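Local coordinates for 3-oxoacyl-[acyl-carrier protein] synthase (Thermus thermophilus, PDB 1UB7), which probably catalyses the first condensation of fatty acid synthesis, joining acetyl-CoA and malonyl-ACP to give 3-oxobutanoyl-ACP, at residues S2-L7 and L317-A322; A122-G127 and V164-E169. All coordinates share one frame; numbering follows the deposited sequence.

Overall arrangement
The two contacts lie side by side, about 10 Å apart centre to centre. Along the chain the order is 2-7, 122-127, 164-169, 317-322, so contact 1 joins the two ends of the protein and contact 2 falls between them. Strands 3-10 and 158-165 are antiparallel neighbours in one mixed sheet, linked here by a probable hydrogen bond from G3 N to G165 O, 2.7 Å. A second, R168 N to G321 O at 2.9 Å, ties the C-terminal tail to contact 2. In thiolase-fold terms, contact 2 packs a helix on the N-terminal sheet, and contact 1 brings the tail after strand 311-318 of the C-terminal sheet against edge strand 3-10 of the N-terminal sheet.

Contact 1: residues S2-L7 and L317-A322; sequences SGILAL and LTWGGA
I4 reaches across to L317 and W319. Its CB stands 4.3 Å from L317 CD2. CG1, placed beside the backbone N by a chi1 of -78°, lies 4.0 Å from the same methyl, L317 CD2, and CD1 ends 3.6 Å from L317 CD2, the closest approach between the two segments. The two side chains cross at about a right angle. CD1 also comes within 4.2 Å of W319 CZ3, at an oblique angle to the indole. L7 CD2 meets this ring differently, lying near its plane at the CH2 edge, while helix 281-292 supplies L286 and V290 against the tryptophan.

Strand 3-10 is one of the two edge strands, within this chain, of the N-terminal sheet in this thiolase-like fold, and the tail following strand 311-318 runs past it with water in place of direct backbone pairing. Water 1 accepts from I4 N and donates to G320 O at 2.9 Å, with a weaker bond to T318 O. Water 2 donates to I4 O at 2.8 Å and accepts from G320 N; it also sits 3.2 Å above the centre of one W319 face. Both backbone polar atoms of I4 are thus bridged to G320. Farther along, L5 CD2 rests 4.2 Å from A322 CA, beside the C-terminal carboxylate, whose OXT has a long, weak ion pair with R168.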
loop_
_atom_site.group_PDB
_atom_site.type_symbol
_atom_site.label_atom_id
_atom_site.label_comp_id
_atom_site.label_asym_id
_atom_site.label_seq_id
_atom_site.Cartn_x
_atom_site.Cartn_y
_atom_site.Cartn_z
ATOM N N SER A 2 9.126 -12.688 14.626
ATOM C CA SER A 2 7.828 -13.244 14.145
ATOM C C SER A 2 8.076 -14.309 13.090
ATOM O O SER A 2 9.199 -14.474 12.606
ATOM C CB SER A 2 6.959 -12.133 13.546
ATOM O OG SER A 2 7.421 -11.757 12.261
ATOM N N GLY A 3 7.019 -15.032 12.739
ATOM C CA GLY A 3 7.127 -16.073 11.734
ATOM C C GLY A 3 5.783 -16.346 11.087
ATOM O O GLY A 3 4.789 -15.687 11.412
ATOM N N ILE A 4 5.751 -17.314 10.170
ATOM C CA ILE A 4 4.525 -17.684 9.476
ATOM C C ILE A 4 3.772 -18.788 10.213
ATOM O O ILE A 4 4.223 -19.924 10.288
ATOM C CB ILE A 4 4.833 -18.120 8.033
ATOM C CG1 ILE A 4 5.076 -16.874 7.183
ATOM C CG2 ILE A 4 3.678 -18.943 7.459
ATOM C CD1 ILE A 4 5.565 -17.162 5.799
ATOM N N LEU A 5 2.610 -18.435 10.751
ATOM C CA LEU A 5 1.786 -19.359 11.501
ATOM C C LEU A 5 0.841 -20.194 10.633
ATOM O O LEU A 5 0.414 -21.281 11.038
ATOM C CB LEU A 5 0.965 -18.580 12.525
ATOM C CG LEU A 5 1.701 -17.592 13.426
ATOM C CD1 LEU A 5 0.694 -16.938 14.360
ATOM C CD2 LEU A 5 2.798 -18.300 14.206
ATOM N N ALA A 6 0.500 -19.695 9.449
ATOM C CA ALA A 6 -0.416 -20.413 8.566
ATOM C C ALA A 6 -0.218 -19.942 7.133
ATOM O O ALA A 6 0.242 -18.817 6.902
ATOM C CB ALA A 6 -1.864 -20.166 8.996
ATOM N N LEU A 7 -0.585 -20.799 6.181
ATOM C CA LEU A 7 -0.425 -20.498 4.759
ATOM C C LEU A 7 -1.505 -21.183 3.939
ATOM O O LEU A 7 -1.983 -22.255 4.298
ATOM C CB LEU A 7 0.948 -20.979 4.277
ATOM C CG LEU A 7 1.225 -21.108 2.769
ATOM C CD1 LEU A 7 1.453 -19.730 2.140
ATOM C CD2 LEU A 7 2.454 -21.990 2.562
ATOM N N LEU A 317 13.675 -17.088 6.440
ATOM C CA LEU A 317 12.720 -17.496 7.456
ATOM C C LEU A 317 12.966 -18.931 7.874
ATOM O O LEU A 317 13.062 -19.818 7.025
ATOM C CB LEU A 317 11.308 -17.403 6.868
ATOM C CG LEU A 317 10.136 -18.035 7.614
ATOM C CD1 LEU A 317 9.839 -17.251 8.892
ATOM C CD2 LEU A 317 8.923 -18.044 6.711
ATOM N N THR A 318 13.081 -19.159 9.179
ATOM C CA THR A 318 13.256 -20.507 9.702
ATOM C C THR A 318 11.815 -20.986 9.886
ATOM O O THR A 318 11.114 -20.544 10.800
ATOM C CB THR A 318 13.994 -20.504 11.057
ATOM O OG1 THR A 318 15.388 -20.225 10.847
ATOM C CG2 THR A 318 13.848 -21.851 11.749
ATOM N N TRP A 319 11.386 -21.883 8.999
ATOM C CA TRP A 319 10.024 -22.415 8.986
ATOM C C TRP A 319 9.448 -22.981 10.289
ATOM O O TRP A 319 10.166 -23.523 11.130
ATOM C CB TRP A 319 9.905 -23.479 7.888
ATOM C CG TRP A 319 8.510 -23.624 7.380
ATOM C CD1 TRP A 319 7.598 -24.581 7.728
ATOM C CD2 TRP A 319 7.834 -22.734 6.476
ATOM N NE1 TRP A 319 6.393 -24.339 7.100
ATOM C CE2 TRP A 319 6.510 -23.212 6.327
ATOM C CE3 TRP A 319 8.218 -21.577 5.780
ATOM C CZ2 TRP A 319 5.564 -22.570 5.507
ATOM C CZ3 TRP A 319 7.276 -20.939 4.961
ATOM C CH2 TRP A 319 5.966 -21.439 4.834
ATOM N N GLY A 320 8.136 -22.844 10.443
ATOM C CA GLY A 320 7.479 -23.382 11.616
ATOM C C GLY A 320 7.583 -22.553 12.875
ATOM O O GLY A 320 7.603 -21.323 12.826
ATOM N N GLY A 321 7.667 -23.244 14.007
ATOM C CA GLY A 321 7.748 -22.582 15.292
ATOM C C GLY A 321 6.351 -22.193 15.732
ATOM O O GLY A 321 6.175 -21.592 16.791
ATOM N N ALA A 322 5.357 -22.549 14.917
ATOM C CA ALA A 322 3.962 -22.220 15.193
ATOM C C ALA A 322 3.590 -22.595 16.600
ATOM O O ALA A 322 3.511 -21.686 17.449
ATOM C CB ALA A 322 3.050 -22.932 14.214
ATOM O OXT ALA A 322 3.401 -23.800 16.835
HETATM O O HOH W 1 8.054 -19.214 10.945
HETATM O O HOH W 2 6.165 -21.257 8.856
#

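Contact 2: residues A122-G127 and V164-E169; sequences ALVEAG and VGKVRE
The carboxylate of E125 is met by K166 NZ from above one face, tilted well out of the plane. NZ lies 3.8 Å from OE1, a long salt bridge, and only slightly farther, 3.9 Å, from OE2. From the other side of the plane, also tilted, S2 N hydrogen-bonds to OE2. That bond is the stronger polar link of E125, and it probably does more than the lysine to fix the carboxylate's rotation.

V124, one residue earlier in the helix, packs against the aliphatic part of K166. With chi1 at 175°, its CG1 is anti to the backbone N and faces the lysine, 4.1 Å from K166 CG. The lysine chain bends at chi2 (-76°) and slides past the valine in the opposite direction, which keeps CE within 4.1 Å of V124 CG1 while NZ carries on toward E125. The other methyl, CG2, packs on V164, 3.8 Å from V164 O and 4.3 Å from V164 CG1, while CG1 also meets the backbone at G165-K166.

Just beyond, a Schellman motif ends the helix: G127 leaves it with a phi of 75°, and its N donates to V124 O at 3.1 Å. Helix 112-125 lies over the end of strand 158-165 and also touches strand 131-138, where V132 meets V124; A122 and E125 pack on A126 of the second subunit, placing this helix end at the dimer interface.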
loop_
_atom_site.group_PDB
_atom_site.type_symbol
_atom_site.label_atom_id
_atom_site.label_comp_id
_atom_site.label_asym_id
_atom_site.label_seq_id
_atom_site.Cartn_x
_atom_site.Cartn_y
_atom_site.Cartn_z
ATOM N N ALA A 122 7.265 -6.154 11.261
ATOM C CA ALA A 122 7.439 -4.916 12.020
ATOM C C ALA A 122 6.236 -4.645 12.910
ATOM O O ALA A 122 6.390 -4.309 14.088
ATOM C CB ALA A 122 7.650 -3.766 11.080
ATOM N N LEU A 123 5.041 -4.788 12.343
ATOM C CA LEU A 123 3.806 -4.595 13.094
ATOM C C LEU A 123 3.733 -5.516 14.318
ATOM O O LEU A 123 3.411 -5.070 15.420
ATOM C CB LEU A 123 2.587 -4.864 12.207
ATOM C CG LEU A 123 2.319 -3.930 11.031
ATOM C CD1 LEU A 123 1.011 -4.359 10.322
ATOM C CD2 LEU A 123 2.208 -2.481 11.534
ATOM N N VAL A 124 4.011 -6.803 14.122
ATOM C CA VAL A 124 3.975 -7.757 15.232
ATOM C C VAL A 124 5.058 -7.432 16.280
ATOM O O VAL A 124 4.789 -7.410 17.481
ATOM C CB VAL A 124 4.189 -9.202 14.735
ATOM C CG1 VAL A 124 4.279 -10.156 15.928
ATOM C CG2 VAL A 124 3.056 -9.610 13.812
ATOM N N GLU A 125 6.275 -7.178 15.805
ATOM C CA GLU A 125 7.393 -6.865 16.670
ATOM C C GLU A 125 7.240 -5.553 17.428
ATOM O O GLU A 125 7.701 -5.456 18.569
ATOM C CB GLU A 125 8.696 -6.844 15.864
ATOM C CG GLU A 125 9.096 -8.200 15.283
ATOM C CD GLU A 125 9.232 -9.270 16.354
ATOM O OE1 GLU A 125 9.919 -8.997 17.359
ATOM O OE2 GLU A 125 8.657 -10.372 16.194
ATOM N N ALA A 126 6.607 -4.551 16.808
ATOM C CA ALA A 126 6.419 -3.259 17.464
ATOM C C ALA A 126 5.166 -3.321 18.305
ATOM O O ALA A 126 4.797 -2.359 18.971
ATOM C CB ALA A 126 6.310 -2.131 16.442
ATOM N N GLY A 127 4.502 -4.465 18.262
ATOM C CA GLY A 127 3.308 -4.622 19.054
ATOM C C GLY A 127 2.085 -3.902 18.547
ATOM O O GLY A 127 1.131 -3.721 19.310
ATOM N N VAL A 164 1.111 -13.858 9.824
ATOM C CA VAL A 164 2.390 -13.635 10.481
ATOM C C VAL A 164 2.133 -13.367 11.967
ATOM O O VAL A 164 1.241 -12.586 12.325
ATOM C CB VAL A 164 3.150 -12.446 9.833
ATOM C CG1 VAL A 164 4.412 -12.153 10.602
ATOM C CG2 VAL A 164 3.489 -12.780 8.385
ATOM N N GLY A 165 2.897 -14.035 12.826
ATOM C CA GLY A 165 2.736 -13.854 14.262
ATOM C C GLY A 165 3.938 -14.330 15.065
ATOM O O GLY A 165 4.930 -14.793 14.492
ATOM N N LYS A 166 3.869 -14.212 16.390
ATOM C CA LYS A 166 4.978 -14.658 17.232
ATOM C C LYS A 166 5.157 -16.165 17.106
ATOM O O LYS A 166 4.179 -16.909 17.156
ATOM C CB LYS A 166 4.723 -14.319 18.706
ATOM C CG LYS A 166 4.701 -12.822 19.037
ATOM C CD LYS A 166 6.094 -12.188 19.085
ATOM C CE LYS A 166 6.017 -10.766 19.640
ATOM N NZ LYS A 166 7.353 -10.155 19.909
ATOM N N VAL A 167 6.398 -16.612 16.924
ATOM C CA VAL A 167 6.689 -18.046 16.838
ATOM C C VAL A 167 7.705 -18.430 17.918
ATOM O O VAL A 167 8.376 -17.567 18.500
ATOM C CB VAL A 167 7.247 -18.460 15.453
ATOM C CG1 VAL A 167 6.153 -18.393 14.419
ATOM C CG2 VAL A 167 8.415 -17.574 15.060
ATOM N N ARG A 168 7.819 -19.725 18.188
ATOM C CA ARG A 168 8.739 -20.196 19.212
ATOM C C ARG A 168 10.189 -19.750 19.018
ATOM O O ARG A 168 10.637 -19.453 17.897
ATOM C CB ARG A 168 8.657 -21.727 19.331
ATOM C CG ARG A 168 7.524 -22.186 20.255
ATOM C CD ARG A 168 7.394 -23.704 20.379
ATOM N NE ARG A 168 6.777 -24.313 19.200
ATOM C CZ ARG A 168 7.451 -24.912 18.223
ATOM N NH1 ARG A 168 8.775 -24.996 18.274
ATOM N NH2 ARG A 168 6.800 -25.424 17.187
ATOM N N GLU A 169 10.899 -19.682 20.142
ATOM C CA GLU A 169 12.300 -19.293 20.174
ATOM C C GLU A 169 13.066 -20.133 19.153
ATOM O O GLU A 169 12.966 -21.358 19.155
ATOM C CB GLU A 169 12.854 -19.538 21.581
ATOM C CG GLU A 169 14.319 -19.177 21.759
ATOM C CD GLU A 169 14.570 -17.691 21.615
ATOM O OE1 GLU A 169 14.040 -16.915 22.440
ATOM O OE2 GLU A 169 15.293 -17.298 20.676
#